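Local coordinates for protein transcriptional regulator (NtrC family) (Aquifex aeolicus, PDB 3DZD) that probably uses ATP hydrolysis by its AAA+ domain to activate sigma54-dependent transcription, under the control of a receiver domain of the response-regulator type, at residues A[299-304]-A[345-350]; A[226-231]-A[266-271]; A[240-245]-A[285-290]. All coordinates share one frame; numbering follows the deposited sequence.

Contact 1. Residues A[299-304]-A[345-350]; sequences PPLRER and GNVREL. With ADP (adenosine-5'-diphosphate), chain C.
N346 reaches across to the turn at L301 and offers its amide oxygen to the backbone: L301 N donates to N346 OD1 over 2.7 Å, nearly straight at 166°, with the donor tilted somewhat from the amide plane. CG of N346 lies anti to its own carbonyl carbon (chi1 -69°), which swings the amide over to P300 and L301. Asparagine suits this place because its two ends do different work; while OD1 accepts, ND2 donates to E160 OE1 and S161 O. A water adds a second link, lying 2.9 Å from N346 OD1 and accepting from both R302 N and R302 NH1. The R302 guanidinium carries P300 CB over the rim of one face and forms a salt bridge with E160.

Beside this polar link, L301 packs alongside helix 346-359. Its CD2 rests 3.6 Å from N346 O and 4.1 Å from L350 CB, a methyl laid against N346 and L350. R304 folds back on its own segment and grips P299 O side-on, NE at 3.0 Å and NH2 at 2.9 Å, with the oxygen close to the guanidinium plane, which fixes the rotation of the group.

The helix also faces the nucleotide. V347 CG1 presses on ADP C8 at 3.3 Å, a branched aliphatic group against the base, and R348 NH1 stands 3.8 Å from ADP O2B, near the beta-phosphate without a hydrogen bond. The GNVREL sequence at the lid helix 346-359, with its arginine turned to the phosphates, is the sensor 2 motif of AAA+ ATPases.

Contact 2. Residues A[226-231]-A[266-271]; sequences LFLDEV and VISATN
Strands 226-229 and 266-270 run parallel, 4.6 Å apart and 14° from exact alignment, with I267 N donating to L226 O, L228 N to I267 O and A269 N to L228 O. They are the Walker B strand, ending at D229 just before E230, and its neighbour, which leads to sensor 1 in the P-loop fold of AAA+ ATPases.

On one face F227 leans over: CD1 lies 3.9 Å from I267 CG2, and CE1 meets A269 CB at 3.5 Å, obliquely to the ring. A small alanine leaves room for that ring, and helix 165-176 covers F227 and I267. On the other face L228 CD1 touches V266 CG1 at 4.2 Å.

Past the strand, E230 takes a left-handed conformation and turns the chain so that V231 N, rather than E230 N, donates to A269 O at 3.1 Å. The E230 side chain bends at chi2 (41°), bringing both oxygens back over sensor 1. Replacing E230 by an alanine would probably leave the T270 hydroxyl and N271 N without this acceptor and loosen the tie between Walker B and sensor 1.

K324 of the second subunit hydrogen-bonds to N271 OD1, an acceptor close to E230 OE2 but not bonded to it. The carboxylate uses a syn lone pair of each oxygen, OE1 for T270 OG1 at 3.1 Å and OE2 for N271 N at 2.8 Å.

Contact 3. Residues A[240-245]-A[285-290]; sequences AKLLRV and EDLYYR
Two helices of the AAA+ core meet here, helix 236-248, which follows the Walker B strand, and helix 285-291, which leads to the edge strand 294-297; the CA atoms of L243 and L287 are the nearest pair across the two segments. The axes pass 9.8 Å apart at a crossing angle of 49°.

L243 is the central side chain. With CG held anti to the backbone N (chi1 177°), its two methyls spread over the facing helix. CD1 lies 3.9 Å from L287 CA and 4.0 Å from R290 CG, backed by the aliphatic part of the arginine, whose chain crosses it at about a right angle. CD2 lies against the carboxylate of D286, a close approach without a bond; the charge there is met by R284. Leucine suits the place, since its CD1 branch can lay apolar surface between L287 and R290.

Deeper in, L242 CD2 touches L287 CD1 at 4.3 Å, and L287 also packs on Q239 and L246 of the first helix. D286 is partly exposed and R290 exposed, whereas the leucines are buried. Helices stacked in this way over the central parallel sheet form one of the outer layers of the alpha/beta P-loop fold.

In the fold
Contacts 2 and 3 belong to the P-loop core, and contact 1 holds the loop leaving that core against the lid helix 346-359. Along the chain, contacts 2 and 3 interleave, with strand 225-229, helix 236-248, strand 265-270 and helix 285-291 in that order; contact 1 opens only after both have closed. The centres of contacts 2 and 3 lie 13 Å apart, and they touch where L228 CD1 meets L242 CD2 at 3.7 Å, sheet against helical layer. Contact 1 is 19 Å from contact 2 and 30 Å from contact 3, between centres. Contacts 1 and 2 both adjoin ADP and the second subunit, so the lid and the sheet both contribute to the nucleotide site, while contact 3 packs farther away.

Contact 1. Residues A[299-304]-A[345-350]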
# COMPACT_ATOMS: atom_id res chain seq x y z
N PRO A 299 20.26 -18.67 12.58
CA PRO A 299 21.56 -18.61 13.27
C PRO A 299 22.14 -17.19 13.32
O PRO A 299 21.86 -16.40 12.43
CB PRO A 299 22.47 -19.48 12.38
CG PRO A 299 21.64 -19.95 11.24
CD PRO A 299 20.35 -19.22 11.22
N PRO A 300 22.97 -16.89 14.33
CA PRO A 300 23.67 -15.60 14.35
C PRO A 300 24.53 -15.45 13.10
O PRO A 300 24.92 -16.44 12.47
CB PRO A 300 24.56 -15.69 15.58
CG PRO A 300 23.99 -16.78 16.42
CD PRO A 300 23.35 -17.74 15.47
N LEU A 301 24.80 -14.20 12.75
CA LEU A 301 25.61 -13.90 11.59
C LEU A 301 26.99 -14.57 11.67
O LEU A 301 27.48 -15.08 10.66
CB LEU A 301 25.74 -12.38 11.43
CG LEU A 301 26.70 -11.86 10.36
CD1 LEU A 301 26.42 -12.48 9.01
CD2 LEU A 301 26.61 -10.32 10.30
N ARG A 302 27.60 -14.59 12.86
CA ARG A 302 28.91 -15.22 13.05
C ARG A 302 28.90 -16.74 12.87
O ARG A 302 29.95 -17.37 12.90
CB ARG A 302 29.47 -14.88 14.44
CG ARG A 302 28.69 -15.51 15.56
CD ARG A 302 28.94 -14.84 16.88
NE ARG A 302 28.13 -15.40 17.96
CZ ARG A 302 26.93 -14.94 18.33
NH1 ARG A 302 26.38 -13.90 17.70
NH2 ARG A 302 26.28 -15.52 19.32
N GLU A 303 27.71 -17.33 12.71
CA GLU A 303 27.62 -18.77 12.45
C GLU A 303 27.39 -19.05 10.97
O GLU A 303 27.11 -20.18 10.60
CB GLU A 303 26.49 -19.42 13.26
CG GLU A 303 26.81 -19.62 14.74
CD GLU A 303 25.72 -20.40 15.47
OE1 GLU A 303 25.09 -21.30 14.86
OE2 GLU A 303 25.50 -20.11 16.67
N ARG A 304 27.52 -18.02 10.14
CA ARG A 304 27.09 -18.14 8.74
C ARG A 304 28.23 -18.12 7.73
O ARG A 304 28.02 -17.87 6.54
CB ARG A 304 26.08 -17.05 8.40
CG ARG A 304 24.86 -17.09 9.27
CD ARG A 304 23.75 -16.30 8.63
NE ARG A 304 22.70 -15.98 9.58
CZ ARG A 304 21.77 -15.06 9.37
NH1 ARG A 304 21.78 -14.39 8.22
NH2 ARG A 304 20.83 -14.82 10.28
N GLY A 345 25.27 -7.47 17.17
CA GLY A 345 24.08 -6.92 16.56
C GLY A 345 23.76 -7.55 15.21
O GLY A 345 22.84 -7.12 14.51
N ASN A 346 24.55 -8.56 14.84
CA ASN A 346 24.28 -9.33 13.64
C ASN A 346 24.15 -8.50 12.36
O ASN A 346 24.98 -7.64 12.09
CB ASN A 346 23.07 -10.22 13.89
CG ASN A 346 23.38 -11.32 14.88
OD1 ASN A 346 24.10 -12.25 14.55
ND2 ASN A 346 22.86 -11.21 16.11
N VAL A 347 23.11 -8.75 11.56
CA VAL A 347 23.02 -8.15 10.23
C VAL A 347 22.71 -6.67 10.36
O VAL A 347 23.13 -5.84 9.55
CB VAL A 347 21.95 -8.84 9.35
CG1 VAL A 347 21.85 -8.16 8.00
CG2 VAL A 347 22.27 -10.31 9.18
N ARG A 348 21.97 -6.35 11.40
CA ARG A 348 21.61 -4.98 11.68
C ARG A 348 22.88 -4.16 11.93
O ARG A 348 23.03 -3.06 11.42
CB ARG A 348 20.67 -4.95 12.89
CG ARG A 348 20.07 -3.63 13.21
CD ARG A 348 18.87 -3.87 14.10
NE ARG A 348 19.28 -4.25 15.44
CZ ARG A 348 18.50 -4.88 16.31
NH1 ARG A 348 17.26 -5.21 15.96
NH2 ARG A 348 18.95 -5.18 17.52
N GLU A 349 23.80 -4.73 12.71
CA GLU A 349 25.11 -4.11 12.93
C GLU A 349 25.90 -3.98 11.62
O GLU A 349 26.37 -2.89 11.29
CB GLU A 349 25.91 -4.90 13.97
CG GLU A 349 27.24 -4.23 14.35
CD GLU A 349 28.07 -5.02 15.35
OE1 GLU A 349 27.51 -5.85 16.11
OE2 GLU A 349 29.30 -4.81 15.39
N LEU A 350 26.04 -5.08 10.88
CA LEU A 350 26.76 -5.05 9.61
C LEU A 350 26.21 -4.01 8.63
O LEU A 350 26.98 -3.27 8.03
CB LEU A 350 26.73 -6.42 8.93
CG LEU A 350 27.43 -6.51 7.57
CD1 LEU A 350 28.94 -6.38 7.68
CD2 LEU A 350 27.08 -7.81 6.88
PB ADP C . 15.31 -8.81 13.08
O1B ADP C . 13.97 -8.76 12.37
O2B ADP C . 15.36 -8.09 14.40
O3B ADP C . 15.91 -10.19 13.18
PA ADP C . 16.07 -7.16 10.82
O1A ADP C . 15.91 -8.05 9.62
O2A ADP C . 14.94 -6.19 11.11
O3A ADP C . 16.39 -8.07 12.12
O5' ADP C . 17.41 -6.29 10.64
C5' ADP C . 18.32 -6.57 9.58
C4' ADP C . 18.44 -5.41 8.61
O4' ADP C . 19.24 -5.89 7.54
C3' ADP C . 17.10 -5.11 7.97
O3' ADP C . 17.16 -3.81 7.38
C2' ADP C . 16.98 -6.09 6.83
O2' ADP C . 16.40 -5.37 5.74
C1' ADP C . 18.42 -6.41 6.49
N9 ADP C . 18.65 -7.87 6.40
C8 ADP C . 18.62 -8.73 7.43
N7 ADP C . 18.90 -9.99 7.03
C5 ADP C . 19.12 -9.94 5.71
C6 ADP C . 19.45 -10.93 4.66
N6 ADP C . 19.62 -12.24 4.97
N1 ADP C . 19.59 -10.48 3.40
C2 ADP C . 19.43 -9.18 3.10
N3 ADP C . 19.12 -8.22 3.99
C4 ADP C . 18.95 -8.54 5.29
O HOH W 1 26.85 -12.89 15.07

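Contact 2. Residues A[226-231]-A[266-271]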
# COMPACT_ATOMS: atom_id res chain seq x y z
N LEU A 226 -0.29 -11.59 10.25
CA LEU A 226 0.08 -10.73 11.36
C LEU A 226 1.42 -11.20 11.90
O LEU A 226 1.54 -12.34 12.35
CB LEU A 226 -0.99 -10.82 12.45
CG LEU A 226 -0.81 -9.92 13.67
CD1 LEU A 226 -1.13 -8.48 13.30
CD2 LEU A 226 -1.70 -10.39 14.81
N PHE A 227 2.42 -10.32 11.85
CA PHE A 227 3.76 -10.60 12.38
C PHE A 227 3.96 -9.93 13.73
O PHE A 227 3.99 -8.70 13.83
CB PHE A 227 4.85 -10.14 11.39
CG PHE A 227 6.27 -10.29 11.90
CD1 PHE A 227 6.75 -11.53 12.31
CD2 PHE A 227 7.14 -9.21 11.94
CE1 PHE A 227 8.06 -11.67 12.76
CE2 PHE A 227 8.44 -9.35 12.39
CZ PHE A 227 8.90 -10.58 12.80
N LEU A 228 4.09 -10.74 14.77
CA LEU A 228 4.32 -10.24 16.12
C LEU A 228 5.81 -10.27 16.45
O LEU A 228 6.34 -11.32 16.83
CB LEU A 228 3.56 -11.09 17.12
CG LEU A 228 2.04 -11.14 16.93
CD1 LEU A 228 1.43 -12.17 17.84
CD2 LEU A 228 1.42 -9.75 17.17
N ASP A 229 6.48 -9.14 16.31
CA ASP A 229 7.90 -9.06 16.63
C ASP A 229 8.11 -9.04 18.14
O ASP A 229 7.44 -8.32 18.87
CB ASP A 229 8.55 -7.84 15.98
CG ASP A 229 10.03 -8.05 15.67
OD1 ASP A 229 10.65 -8.97 16.25
OD2 ASP A 229 10.59 -7.28 14.85
N GLU A 230 9.07 -9.84 18.59
CA GLU A 230 9.34 -10.08 20.02
C GLU A 230 8.10 -10.30 20.86
O GLU A 230 7.86 -9.59 21.84
CB GLU A 230 10.24 -9.01 20.64
CG GLU A 230 10.81 -9.46 21.99
CD GLU A 230 11.24 -10.92 21.97
OE1 GLU A 230 10.81 -11.72 22.84
OE2 GLU A 230 12.01 -11.27 21.05
N VAL A 231 7.33 -11.31 20.48
CA VAL A 231 6.11 -11.66 21.20
C VAL A 231 6.39 -11.89 22.68
O VAL A 231 5.49 -11.76 23.51
CB VAL A 231 5.42 -12.91 20.58
CG1 VAL A 231 6.30 -14.15 20.72
CG2 VAL A 231 4.04 -13.13 21.20
N VAL A 266 -0.73 -16.22 11.75
CA VAL A 266 0.10 -15.60 12.76
C VAL A 266 1.55 -16.04 12.65
O VAL A 266 1.86 -17.23 12.72
CB VAL A 266 -0.40 -15.93 14.16
CG1 VAL A 266 0.52 -15.30 15.21
CG2 VAL A 266 -1.83 -15.44 14.33
N ILE A 267 2.44 -15.06 12.48
CA ILE A 267 3.87 -15.34 12.52
C ILE A 267 4.48 -14.55 13.67
O ILE A 267 4.21 -13.35 13.81
CB ILE A 267 4.59 -14.97 11.21
CG1 ILE A 267 3.95 -15.71 10.03
CG2 ILE A 267 6.08 -15.28 11.32
CD1 ILE A 267 4.63 -15.45 8.69
N SER A 268 5.28 -15.22 14.49
CA SER A 268 5.87 -14.60 15.66
C SER A 268 7.36 -14.73 15.62
O SER A 268 7.90 -15.61 14.97
CB SER A 268 5.35 -15.29 16.92
OG SER A 268 3.95 -15.17 16.99
N ALA A 269 8.03 -13.85 16.35
CA ALA A 269 9.48 -13.84 16.39
C ALA A 269 9.93 -13.55 17.80
O ALA A 269 9.27 -12.80 18.52
CB ALA A 269 10.02 -12.80 15.45
N THR A 270 11.04 -14.16 18.22
CA THR A 270 11.56 -13.94 19.55
C THR A 270 13.08 -14.07 19.54
O THR A 270 13.65 -14.78 18.71
CB THR A 270 10.94 -14.94 20.55
OG1 THR A 270 11.35 -14.63 21.89
CG2 THR A 270 11.35 -16.37 20.22
N ASN A 271 13.76 -13.36 20.44
CA ASN A 271 15.19 -13.57 20.64
C ASN A 271 15.42 -14.15 22.02
O ASN A 271 16.51 -14.04 22.56
CB ASN A 271 15.99 -12.28 20.43
CG ASN A 271 15.89 -11.33 21.61
OD1 ASN A 271 14.90 -11.32 22.34
ND2 ASN A 271 16.92 -10.52 21.80

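Contact 3. Residues A[240-245]-A[285-290]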
# COMPACT_ATOMS: atom_id res chain seq x y z
N ALA A 240 -2.88 -13.37 27.36
CA ALA A 240 -4.12 -14.08 27.64
C ALA A 240 -5.19 -13.72 26.61
O ALA A 240 -5.86 -14.59 26.06
CB ALA A 240 -4.59 -13.77 29.04
N LYS A 241 -5.33 -12.42 26.36
CA LYS A 241 -6.28 -11.93 25.37
C LYS A 241 -5.99 -12.46 23.97
O LYS A 241 -6.89 -12.92 23.27
CB LYS A 241 -6.28 -10.40 25.37
CG LYS A 241 -6.84 -9.79 26.64
CD LYS A 241 -6.80 -8.27 26.60
CE LYS A 241 -7.54 -7.73 25.38
NZ LYS A 241 -8.93 -8.29 25.30
N LEU A 242 -4.72 -12.39 23.57
CA LEU A 242 -4.28 -12.90 22.28
C LEU A 242 -4.63 -14.38 22.16
O LEU A 242 -5.09 -14.84 21.12
CB LEU A 242 -2.77 -12.71 22.14
CG LEU A 242 -2.08 -13.17 20.85
CD1 LEU A 242 -2.68 -12.47 19.64
CD2 LEU A 242 -0.56 -12.93 20.91
N LEU A 243 -4.42 -15.12 23.25
CA LEU A 243 -4.74 -16.54 23.28
C LEU A 243 -6.21 -16.76 22.94
O LEU A 243 -6.55 -17.57 22.07
CB LEU A 243 -4.42 -17.13 24.66
CG LEU A 243 -4.80 -18.60 24.79
CD1 LEU A 243 -3.96 -19.46 23.84
CD2 LEU A 243 -4.64 -19.06 26.22
N ARG A 244 -7.08 -16.02 23.62
CA ARG A 244 -8.52 -16.15 23.42
C ARG A 244 -8.93 -15.86 21.98
O ARG A 244 -9.91 -16.43 21.48
CB ARG A 244 -9.27 -15.24 24.39
CG ARG A 244 -10.78 -15.38 24.30
CD ARG A 244 -11.44 -14.98 25.61
NE ARG A 244 -12.89 -15.13 25.56
CZ ARG A 244 -13.52 -16.31 25.45
NH1 ARG A 244 -12.81 -17.43 25.36
NH2 ARG A 244 -14.84 -16.35 25.42
N VAL A 245 -8.18 -14.99 21.31
CA VAL A 245 -8.40 -14.70 19.89
C VAL A 245 -8.00 -15.89 19.02
O VAL A 245 -8.73 -16.28 18.11
CB VAL A 245 -7.65 -13.42 19.45
CG1 VAL A 245 -7.56 -13.35 17.93
CG2 VAL A 245 -8.34 -12.18 20.02
N GLU A 285 2.03 -21.01 28.60
CA GLU A 285 2.45 -22.26 28.00
C GLU A 285 1.54 -22.65 26.84
O GLU A 285 2.01 -23.13 25.80
CB GLU A 285 2.45 -23.36 29.07
CG GLU A 285 3.02 -24.69 28.62
CD GLU A 285 2.83 -25.78 29.67
OE1 GLU A 285 2.32 -25.47 30.77
OE2 GLU A 285 3.18 -26.94 29.39
N ASP A 286 0.24 -22.45 27.01
CA ASP A 286 -0.73 -22.85 26.00
C ASP A 286 -0.61 -21.96 24.77
O ASP A 286 -0.82 -22.41 23.65
CB ASP A 286 -2.16 -22.82 26.56
CG ASP A 286 -2.51 -21.51 27.26
OD1 ASP A 286 -1.69 -20.56 27.24
OD2 ASP A 286 -3.61 -21.42 27.84
N LEU A 287 -0.26 -20.69 24.99
CA LEU A 287 -0.10 -19.73 23.92
C LEU A 287 1.15 -20.06 23.12
O LEU A 287 1.18 -19.89 21.91
CB LEU A 287 0.03 -18.32 24.50
CG LEU A 287 0.52 -17.24 23.54
CD1 LEU A 287 -0.53 -16.95 22.50
CD2 LEU A 287 0.90 -15.98 24.28
N TYR A 288 2.18 -20.51 23.82
CA TYR A 288 3.44 -20.84 23.18
C TYR A 288 3.21 -21.94 22.16
O TYR A 288 3.58 -21.80 20.99
CB TYR A 288 4.48 -21.29 24.21
CG TYR A 288 5.68 -21.96 23.59
CD1 TYR A 288 6.67 -21.21 22.96
CD2 TYR A 288 5.82 -23.33 23.61
CE1 TYR A 288 7.77 -21.82 22.40
CE2 TYR A 288 6.92 -23.95 23.05
CZ TYR A 288 7.89 -23.19 22.44
OH TYR A 288 8.99 -23.80 21.86
N TYR A 289 2.61 -23.04 22.60
CA TYR A 289 2.34 -24.15 21.70
C TYR A 289 1.39 -23.77 20.57
O TYR A 289 1.49 -24.31 19.47
CB TYR A 289 1.88 -25.39 22.47
CG TYR A 289 3.00 -25.96 23.32
CD1 TYR A 289 4.13 -26.51 22.72
CD2 TYR A 289 2.96 -25.92 24.71
CE1 TYR A 289 5.17 -27.02 23.47
CE2 TYR A 289 4.00 -26.43 25.47
CZ TYR A 289 5.10 -26.98 24.85
OH TYR A 289 6.15 -27.49 25.59
N ARG A 290 0.49 -22.83 20.82
CA ARG A 290 -0.39 -22.32 19.77
C ARG A 290 0.42 -21.62 18.68
O ARG A 290 0.12 -21.76 17.50
CB ARG A 290 -1.40 -21.33 20.34
CG ARG A 290 -2.55 -21.98 21.07
CD ARG A 290 -3.81 -21.97 20.24
NE ARG A 290 -4.88 -22.75 20.86
CZ ARG A 290 -6.00 -23.10 20.24
NH1 ARG A 290 -6.20 -22.72 18.98
NH2 ARG A 290 -6.91 -23.82 20.87